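Local coordinates for protein fucose-binding lectin (Kordia periserrulae, PDB 6HTN) that binds L-fucosides through a beta-propeller lectin fold, seen here with methyl alpha-L-fucopyranoside seated in its pockets, at residues A[47-55]-A[67-78]; A[97-105]-A[116-124]. One frame throughout, in Å; residues are numbered along the deposited sequence. Where two conformers were deposited one is given.

Interaction 1: A[47-55]-A[67-78]; sequences SAISGAGAT and RVYAIGTDGKII. Unlike the reference sequence in segment 67-78: D74 (reference Asn). With MFU (methyl alpha-L-fucopyranoside), chain H.
I49 and I71 lie across one another at a slant, I49 CG1 reaching to 3.7 Å from I71 CG2, where the segment 47-55 comes up to its strand partner. With chi1 at 66°, CG1 of I49 sits between its own backbone N and carbonyl carbon, and CD1 runs on against the carbonyl of G72. Beside this pair S50 turns its hydroxyl inward: S50 OG accepts from the backbone N-H of I71 (N to OG 2.9 Å) and donates to a lone pair of G51 O, 2.7 Å away. One side-chain oxygen thus accepts the I71 amide N-H in place of a backbone carbonyl. Further along, the pairs G53 with Y69 and T55 with R67 are joined by backbone hydrogen bonds. A52 CB meets V68 CG1 at 3.6 Å, while A54 lies opposite V68 on the same side of the sheet. The other side carries T55, R67 and Y69: the methyl CG2 of T55 touches R67 CB at 4.1 Å and approaches the edge of the Y69 ring.

From there R67 folds at chi2 (-69°) and leads away to the sugar, presenting the edge of its guanidinium. R67 NE donates to O4 of the fucoside (2.8 Å) and R67 NH2 to O5 (2.9 Å). D83 forms a salt bridge with that same NH2, and E79, itself hydrogen-bonded to the sugar, is the partner of the Y69 hydroxyl. The chemistry implies a paired hold: two adjacent N-H groups read O4 and the ring oxygen together, and D83 would help fix the guanidinium's rotation.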
loop_
_atom_site.group_PDB
_atom_site.type_symbol
_atom_site.label_atom_id
_atom_site.label_comp_id
_atom_site.label_asym_id
_atom_site.label_seq_id
_atom_site.Cartn_x
_atom_site.Cartn_y
_atom_site.Cartn_z
ATOM N N SER A 47 -16.766 -3.192 8.347
ATOM C CA SER A 47 -16.076 -2.787 7.109
ATOM C C SER A 47 -14.833 -1.968 7.471
ATOM O O SER A 47 -14.879 -1.144 8.413
ATOM C CB SER A 47 -16.985 -2.015 6.203
ATOM O OG SER A 47 -17.926 -2.927 5.624
ATOM N N ALA A 48 -13.758 -2.134 6.690
ATOM C CA ALA A 48 -12.561 -1.285 6.878
ATOM C C ALA A 48 -11.845 -1.177 5.538
ATOM O O ALA A 48 -12.239 -1.880 4.562
ATOM C CB ALA A 48 -11.678 -1.880 7.940
ATOM N N ILE A 49 -10.828 -0.345 5.473
ATOM C CA ILE A 49 -10.033 -0.148 4.231
ATOM C C ILE A 49 -8.542 -0.350 4.512
ATOM O O ILE A 49 -7.708 -0.095 3.624
ATOM C CB ILE A 49 -10.290 1.226 3.606
ATOM C CG1 ILE A 49 -9.794 2.395 4.479
ATOM C CG2 ILE A 49 -11.766 1.358 3.250
ATOM C CD1 ILE A 49 -9.961 3.739 3.831
ATOM N N SER A 50 -8.204 -0.814 5.703
ATOM C CA SER A 50 -6.831 -1.220 6.045
ATOM C C SER A 50 -6.880 -2.550 6.786
ATOM O O SER A 50 -7.953 -2.969 7.192
ATOM C CB SER A 50 -6.140 -0.154 6.866
ATOM O OG SER A 50 -6.653 -0.187 8.204
ATOM N N GLY A 51 -5.682 -3.052 7.030
ATOM C CA GLY A 51 -5.513 -4.100 8.038
ATOM C C GLY A 51 -5.772 -3.550 9.413
ATOM O O GLY A 51 -6.124 -2.392 9.608
ATOM N N ALA A 52 -5.587 -4.392 10.414
ATOM C CA ALA A 52 -5.918 -4.035 11.792
ATOM C C ALA A 52 -4.700 -4.280 12.675
ATOM O O ALA A 52 -3.955 -5.239 12.467
ATOM C CB ALA A 52 -7.106 -4.827 12.217
ATOM N N GLY A 53 -4.451 -3.360 13.556
ATOM C CA GLY A 53 -3.515 -3.578 14.663
ATOM C C GLY A 53 -4.306 -4.047 15.865
ATOM O O GLY A 53 -5.489 -3.703 15.977
ATOM N N ALA A 54 -3.694 -4.873 16.676
ATOM C CA ALA A 54 -4.415 -5.423 17.828
ATOM C C ALA A 54 -3.540 -5.403 19.071
ATOM O O ALA A 54 -2.313 -5.670 18.971
ATOM C CB ALA A 54 -4.866 -6.822 17.487
ATOM N N THR A 55 -4.205 -5.294 20.208
ATOM C CA THR A 55 -3.544 -5.444 21.523
ATOM C C THR A 55 -4.564 -6.126 22.444
ATOM O O THR A 55 -5.777 -6.051 22.182
ATOM C CB THR A 55 -3.037 -4.080 22.033
ATOM O OG1 THR A 55 -2.162 -4.395 23.144
ATOM C CG2 THR A 55 -4.128 -3.117 22.379
ATOM N N ARG A 67 -8.451 -4.995 21.905
ATOM C CA ARG A 67 -8.725 -3.774 21.159
ATOM C C ARG A 67 -8.075 -3.908 19.783
ATOM O O ARG A 67 -6.907 -4.287 19.691
ATOM C CB ARG A 67 -8.176 -2.552 21.906
ATOM C CG ARG A 67 -8.806 -2.297 23.269
ATOM C CD ARG A 67 -10.231 -1.852 23.144
ATOM N NE ARG A 67 -10.855 -1.541 24.453
ATOM C CZ ARG A 67 -11.418 -2.441 25.238
ATOM N NH1 ARG A 67 -11.450 -3.733 24.937
ATOM N NH2 ARG A 67 -11.954 -2.012 26.377
ATOM N N VAL A 68 -8.858 -3.614 18.758
ATOM C CA VAL A 68 -8.443 -3.739 17.342
ATOM C C VAL A 68 -8.651 -2.375 16.701
ATOM O O VAL A 68 -9.684 -1.735 16.915
ATOM C CB VAL A 68 -9.317 -4.828 16.648
ATOM C CG1 VAL A 68 -9.048 -4.954 15.208
ATOM C CG2 VAL A 68 -9.138 -6.154 17.308
ATOM N N TYR A 69 -7.676 -1.933 15.918
ATOM C CA TYR A 69 -7.630 -0.596 15.295
ATOM C C TYR A 69 -7.404 -0.716 13.791
ATOM O O TYR A 69 -6.455 -1.379 13.361
ATOM C CB TYR A 69 -6.514 0.249 15.951
ATOM C CG TYR A 69 -6.674 0.424 17.442
ATOM C CD1 TYR A 69 -7.494 1.423 17.942
ATOM C CD2 TYR A 69 -6.110 -0.486 18.320
ATOM C CE1 TYR A 69 -7.700 1.541 19.314
ATOM C CE2 TYR A 69 -6.324 -0.395 19.681
ATOM C CZ TYR A 69 -7.136 0.609 20.176
ATOM O OH TYR A 69 -7.405 0.667 21.524
ATOM N N ALA A 70 -8.271 -0.095 13.015
ATOM C CA ALA A 70 -8.195 -0.116 11.556
ATOM C C ALA A 70 -8.617 1.223 11.022
ATOM O O ALA A 70 -9.060 2.072 11.775
ATOM C CB ALA A 70 -9.077 -1.220 10.986
ATOM N N ILE A 71 -8.468 1.422 9.728
ATOM C CA ILE A 71 -9.018 2.614 9.045
ATOM C C ILE A 71 -10.416 2.268 8.530
ATOM O O ILE A 71 -10.579 1.281 7.805
ATOM C CB ILE A 71 -8.092 3.099 7.931
ATOM C CG1 ILE A 71 -6.647 3.275 8.411
ATOM C CG2 ILE A 71 -8.671 4.386 7.349
ATOM C CD1 ILE A 71 -6.524 4.065 9.692
ATOM N N GLY A 72 -11.404 3.058 8.943
ATOM C CA GLY A 72 -12.775 2.808 8.471
ATOM C C GLY A 72 -13.007 3.372 7.076
ATOM O O GLY A 72 -12.137 4.003 6.502
ATOM N N THR A 73 -14.246 3.188 6.599
ATOM C CA THR A 73 -14.587 3.545 5.214
ATOM C C THR A 73 -14.697 5.052 5.064
ATOM O O THR A 73 -14.802 5.489 3.906
ATOM C CB THR A 73 -15.851 2.803 4.767
ATOM O OG1 THR A 73 -16.900 3.292 5.606
ATOM C CG2 THR A 73 -15.687 1.310 4.864
ATOM N N ASP A 74 -14.609 5.826 6.141
ATOM C CA ASP A 74 -14.536 7.311 6.069
ATOM C C ASP A 74 -13.100 7.850 6.220
ATOM O O ASP A 74 -12.916 9.071 6.353
ATOM C CB ASP A 74 -15.404 7.938 7.155
ATOM C CG ASP A 74 -14.986 7.516 8.570
ATOM O OD1 ASP A 74 -14.081 6.615 8.739
ATOM O OD2 ASP A 74 -15.641 8.037 9.529
ATOM N N GLY A 75 -12.091 6.979 6.192
ATOM C CA GLY A 75 -10.699 7.442 6.322
ATOM C C GLY A 75 -10.283 7.679 7.757
ATOM O O GLY A 75 -9.155 8.132 7.972
ATOM N N LYS A 76 -11.138 7.412 8.735
ATOM C CA LYS A 76 -10.804 7.683 10.141
ATOM C C LYS A 76 -10.561 6.382 10.885
ATOM O O LYS A 76 -11.138 5.327 10.539
ATOM C CB LYS A 76 -11.914 8.495 10.785
ATOM C CG LYS A 76 -12.031 9.859 10.106
ATOM C CD LYS A 76 -12.616 10.942 10.927
ATOM C CE LYS A 76 -12.681 12.263 10.236
ATOM N NZ LYS A 76 -13.790 13.094 10.743
ATOM N N ILE A 77 -9.707 6.436 11.885
ATOM C CA ILE A 77 -9.414 5.263 12.723
ATOM C C ILE A 77 -10.688 4.773 13.407
ATOM O O ILE A 77 -11.431 5.586 13.984
ATOM C CB ILE A 77 -8.262 5.508 13.719
ATOM C CG1 ILE A 77 -6.989 5.866 12.938
ATOM C CG2 ILE A 77 -8.053 4.301 14.614
ATOM C CD1 ILE A 77 -5.892 6.513 13.777
ATOM N N ILE A 78 -10.916 3.461 13.326
ATOM C CA ILE A 78 -12.002 2.779 14.074
ATOM C C ILE A 78 -11.360 1.907 15.139
ATOM O O ILE A 78 -10.303 1.294 14.893
ATOM C CB ILE A 78 -12.928 1.979 13.151
ATOM C CG1 ILE A 78 -12.222 0.834 12.436
ATOM C CG2 ILE A 78 -13.583 2.910 12.156
ATOM C CD1 ILE A 78 -13.195 -0.123 11.737
HETATM C C1 MFU H . -13.307 1.604 26.303
HETATM C C2 MFU H . -13.060 2.280 24.955
HETATM C C3 MFU H . -11.821 3.161 25.088
HETATM C C4 MFU H . -10.653 2.313 25.481
HETATM C C5 MFU H . -10.978 1.657 26.851
HETATM C C6 MFU H . -9.846 0.772 27.310
HETATM O O1 MFU H . -13.665 2.668 27.202
HETATM O O2 MFU H . -14.225 3.050 24.646
HETATM O O3 MFU H . -11.625 3.861 23.855
HETATM O O4 MFU H . -10.393 1.251 24.571
HETATM O O5 MFU H . -12.186 0.816 26.660
HETATM C CM MFU H . -13.833 2.077 28.504
HETATM O O HOH W 1 -15.853 1.494 8.420
#

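Interaction 2: A[97-105]-A[116-124]; sequences YGASTPDAT and IRVYAYNQD. With MFU (methyl alpha-L-fucopyranoside), chain I.
Y97 and Q123 meet where the segments 97-105 and 116-124 leave the sheet, the amide plane of Q123 standing 63° to the tyrosine ring. OE1 of Q123 comes to 3.4 Å from Y97 CB and 3.6 Å from Y97 CD2, and a water joins the same oxygen to Y97 N. The hydroxyl of Y97 is hydrogen-bonded to D124 of the second subunit, and K76 of the same chain makes a cation-pi contact with the ring.

T105 pairs with R117 at the other end through two backbone hydrogen bonds, and T105 CG2 lies 4.3 Å from R117 CB. The T105 hydroxyl, swung opposite the backbone N (chi1 -169°), is hydrogen-bonded to S5 of the fourth subunit.

Between them Y119 pairs with D103: D103 O accepts from Y119 N at 2.8 Å and lies near the plane of the Y119 ring, at its edge, 3.9 Å from Y119 CD1. The ring also meets Y142 edge-to-face. Beyond, S100 OG accepts from Y121 N at 2.9 Å.

R117, bent at chi2, then extends to the bound fucoside, with R117 NE on O4 (2.9 Å) and R117 NH2 on O5 (2.9 Å). E129 and A141 of the same chain, and W37 of the fourth subunit, are also hydrogen-bonded to the sugar. The result is a site shared between chains: the strand pairing places the arginine and a neighbouring subunit supplies a tryptophan N-H to the same sugar.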
loop_
_atom_site.group_PDB
_atom_site.type_symbol
_atom_site.label_atom_id
_atom_site.label_comp_id
_atom_site.label_asym_id
_atom_site.label_seq_id
_atom_site.Cartn_x
_atom_site.Cartn_y
_atom_site.Cartn_z
ATOM N N TYR A 97 -8.049 11.065 11.412
ATOM C CA TYR A 97 -7.739 10.467 10.110
ATOM C C TYR A 97 -6.557 9.544 10.236
ATOM O O TYR A 97 -5.581 9.879 10.933
ATOM C CB TYR A 97 -7.400 11.542 9.080
ATOM C CG TYR A 97 -8.598 12.323 8.599
ATOM C CD1 TYR A 97 -9.535 11.749 7.761
ATOM C CD2 TYR A 97 -8.765 13.637 8.953
ATOM C CE1 TYR A 97 -10.619 12.464 7.285
ATOM C CE2 TYR A 97 -9.836 14.384 8.481
ATOM C CZ TYR A 97 -10.778 13.786 7.650
ATOM O OH TYR A 97 -11.823 14.553 7.190
ATOM N N GLY A 98 -6.613 8.408 9.555
ATOM C CA GLY A 98 -5.484 7.480 9.485
ATOM C C GLY A 98 -5.182 7.120 8.076
ATOM O O GLY A 98 -6.092 6.887 7.304
ATOM N N ALA A 99 -3.901 7.076 7.743
ATOM C CA ALA A 99 -3.439 6.849 6.377
ATOM C C ALA A 99 -2.594 5.585 6.311
ATOM O O ALA A 99 -1.973 5.370 5.326
ATOM C CB ALA A 99 -2.706 8.104 5.945
ATOM N N SER A 100 -2.555 4.817 7.388
ATOM C CA SER A 100 -1.715 3.623 7.527
ATOM C C SER A 100 -2.447 2.647 8.457
ATOM O O SER A 100 -3.208 3.104 9.242
ATOM C CB SER A 100 -0.299 3.997 7.967
ATOM O OG SER A 100 -0.294 4.580 9.285
ATOM N N THR A 101 -2.153 1.371 8.350
ATOM C CA THR A 101 -2.669 0.331 9.249
ATOM C C THR A 101 -2.146 0.680 10.626
ATOM O O THR A 101 -0.936 0.677 10.818
ATOM C CB THR A 101 -2.257 -1.073 8.847
ATOM O OG1 THR A 101 -2.829 -1.373 7.570
ATOM C CG2 THR A 101 -2.694 -2.096 9.869
ATOM N N PRO A 102 -3.016 0.938 11.617
ATOM C CA PRO A 102 -2.504 1.389 12.912
ATOM C C PRO A 102 -1.747 0.291 13.627
ATOM O O PRO A 102 -2.039 -0.927 13.470
ATOM C CB PRO A 102 -3.765 1.730 13.701
ATOM C CG PRO A 102 -4.809 2.036 12.641
ATOM C CD PRO A 102 -4.476 1.117 11.519
ATOM N N ASP A 103 -0.756 0.719 14.401
ATOM C CA ASP A 103 -0.078 -0.140 15.381
ATOM C C ASP A 103 -0.637 0.180 16.763
ATOM O O ASP A 103 -1.016 1.324 17.012
ATOM C CB ASP A 103 1.429 0.143 15.419
ATOM C CG ASP A 103 2.168 -0.420 14.211
ATOM O OD1 ASP A 103 1.859 -1.552 13.795
ATOM O OD2 ASP A 103 3.050 0.334 13.665
ATOM N N ALA A 104 -0.631 -0.805 17.633
ATOM C CA ALA A 104 -1.129 -0.576 19.005
ATOM C C ALA A 104 -0.342 -1.420 19.993
ATOM O O ALA A 104 0.119 -2.512 19.663
ATOM C CB ALA A 104 -2.582 -0.916 19.122
ATOM N N THR A 105 -0.154 -0.860 21.195
ATOM C CA THR A 105 0.419 -1.618 22.323
ATOM C C THR A 105 -0.308 -1.144 23.594
ATOM O O THR A 105 -0.990 -0.113 23.568
ATOM C CB THR A 105 1.943 -1.481 22.397
ATOM O OG1 THR A 105 2.456 -2.441 23.335
ATOM C CG2 THR A 105 2.356 -0.091 22.801
ATOM N N ILE A 116 -3.215 2.466 26.710
ATOM C CA ILE A 116 -3.083 2.059 25.293
ATOM C C ILE A 116 -2.412 3.157 24.508
ATOM O O ILE A 116 -2.661 4.337 24.765
ATOM C CB ILE A 116 -4.481 1.735 24.718
ATOM C CG1 ILE A 116 -5.295 0.796 25.607
ATOM C CG2 ILE A 116 -4.344 1.195 23.281
ATOM C CD1 ILE A 116 -6.730 0.710 25.196
ATOM N N ARG A 117 -1.565 2.755 23.584
ATOM C CA ARG A 117 -0.949 3.697 22.630
ATOM C C ARG A 117 -1.190 3.161 21.219
ATOM O O ARG A 117 -0.897 1.976 20.949
ATOM C CB ARG A 117 0.551 3.833 22.941
ATOM C CG ARG A 117 0.860 4.353 24.347
ATOM C CD ARG A 117 0.415 5.791 24.500
ATOM N NE ARG A 117 0.788 6.350 25.810
ATOM C CZ ARG A 117 -0.009 6.327 26.890
ATOM N NH1 ARG A 117 -1.193 5.712 26.867
ATOM N NH2 ARG A 117 0.411 6.891 28.022
ATOM N N VAL A 118 -1.700 4.029 20.364
ATOM C CA VAL A 118 -2.050 3.690 18.965
ATOM C C VAL A 118 -1.254 4.628 18.062
ATOM O O VAL A 118 -1.205 5.837 18.348
ATOM C CB VAL A 118 -3.546 3.881 18.731
ATOM C CG1 VAL A 118 -3.890 3.612 17.271
ATOM C CG2 VAL A 118 -4.346 2.960 19.643
ATOM N N TYR A 119 -0.651 4.105 16.995
ATOM C CA TYR A 119 0.225 4.910 16.117
ATOM C C TYR A 119 -0.275 4.766 14.682
ATOM O O TYR A 119 -0.518 3.646 14.228
ATOM C CB TYR A 119 1.667 4.413 16.204
ATOM C CG TYR A 119 2.207 4.481 17.607
ATOM C CD1 TYR A 119 1.942 3.467 18.510
ATOM C CD2 TYR A 119 2.964 5.582 18.059
ATOM C CE1 TYR A 119 2.374 3.531 19.823
ATOM C CE2 TYR A 119 3.406 5.637 19.349
ATOM C CZ TYR A 119 3.107 4.626 20.225
ATOM O OH TYR A 119 3.466 4.673 21.554
ATOM N N ALA A 120 -0.402 5.898 14.002
ATOM C CA ALA A 120 -0.757 5.876 12.574
ATOM C C ALA A 120 -0.376 7.192 11.948
ATOM O O ALA A 120 -0.479 8.268 12.575
ATOM C CB ALA A 120 -2.250 5.651 12.396
ATOM N N TYR A 121 -0.055 7.160 10.648
ATOM C CA TYR A 121 0.049 8.413 9.897
ATOM C C TYR A 121 -1.315 9.091 9.822
ATOM O O TYR A 121 -2.326 8.401 9.682
ATOM C CB TYR A 121 0.590 8.144 8.504
ATOM C CG TYR A 121 2.092 7.994 8.422
ATOM C CD1 TYR A 121 2.896 9.113 8.256
ATOM C CD2 TYR A 121 2.698 6.763 8.499
ATOM C CE1 TYR A 121 4.260 8.999 8.099
ATOM C CE2 TYR A 121 4.068 6.629 8.314
ATOM C CZ TYR A 121 4.850 7.761 8.138
ATOM O OH TYR A 121 6.210 7.634 8.001
ATOM N N ASN A 122 -1.312 10.412 9.767
ATOM C CA ASN A 122 -2.557 11.174 9.541
ATOM C C ASN A 122 -2.548 11.762 8.125
ATOM O O ASN A 122 -1.685 11.410 7.279
ATOM C CB ASN A 122 -2.791 12.187 10.656
ATOM C CG ASN A 122 -1.892 13.395 10.590
ATOM O OD1 ASN A 122 -1.085 13.538 9.644
ATOM N ND2 ASN A 122 -2.054 14.298 11.578
ATOM N N GLN A 123 -3.545 12.583 7.863
ATOM C CA GLN A 123 -3.773 13.106 6.512
ATOM C C GLN A 123 -2.617 14.020 6.064
ATOM O O GLN A 123 -2.446 14.231 4.865
ATOM C CB GLN A 123 -5.117 13.866 6.458
ATOM C CG GLN A 123 -5.150 15.184 7.213
ATOM C CD GLN A 123 -5.352 15.140 8.713
ATOM O OE1 GLN A 123 -5.258 14.115 9.398
ATOM N NE2 GLN A 123 -5.749 16.297 9.239
ATOM N N ASP A 124 -1.869 14.596 7.010
ATOM C CA ASP A 124 -0.730 15.473 6.730
ATOM C C ASP A 124 0.584 14.693 6.620
ATOM O O ASP A 124 1.661 15.313 6.598
ATOM C CB ASP A 124 -0.647 16.549 7.795
ATOM C CG ASP A 124 -1.829 17.499 7.767
ATOM O OD1 ASP A 124 -2.209 17.945 6.705
ATOM O OD2 ASP A 124 -2.363 17.783 8.868
HETATM C C1 MFU I . 2.552 9.797 27.379
HETATM C C2 MFU I . 2.879 10.124 25.930
HETATM C C3 MFU I . 4.244 9.590 25.555
HETATM C C4 MFU I . 4.432 8.175 25.868
HETATM C C5 MFU I . 4.106 7.981 27.345
HETATM C C6 MFU I . 4.235 6.591 27.819
HETATM O O1 MFU I . 3.519 10.623 28.025
HETATM O O2 MFU I . 2.707 11.514 25.673
HETATM O O3 MFU I . 4.475 9.904 24.150
HETATM O O4 MFU I . 3.423 7.345 25.166
HETATM O O5 MFU I . 2.818 8.499 27.684
HETATM C CM MFU I . 3.336 10.642 29.424
HETATM O O HOH W 2 -3.481 9.242 12.489
HETATM O O HOH W 3 -6.501 13.554 11.924
HETATM O O HOH W 4 0.609 2.877 11.182
#

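Interactions 1 and 2 follow one another along the chain, the first closing before the second opens, and their centres lie about 9 Å apart. Each joins the first two strands of a four-stranded antiparallel sheet, 53-58 with 64-71 and then 103-108 with 114-121, so they occupy equivalent places in successive propeller blades. The blades also meet directly: G75 O and G98 N, 3.0 Å apart, form a probable hydrogen bond, and I71 CD1 packs on S100 O. I116 of interaction 2 lines the pocket that holds R67 of interaction 1. Fucoside sites therefore fall between blades, and where this chain's blades run out, another subunit continues the series.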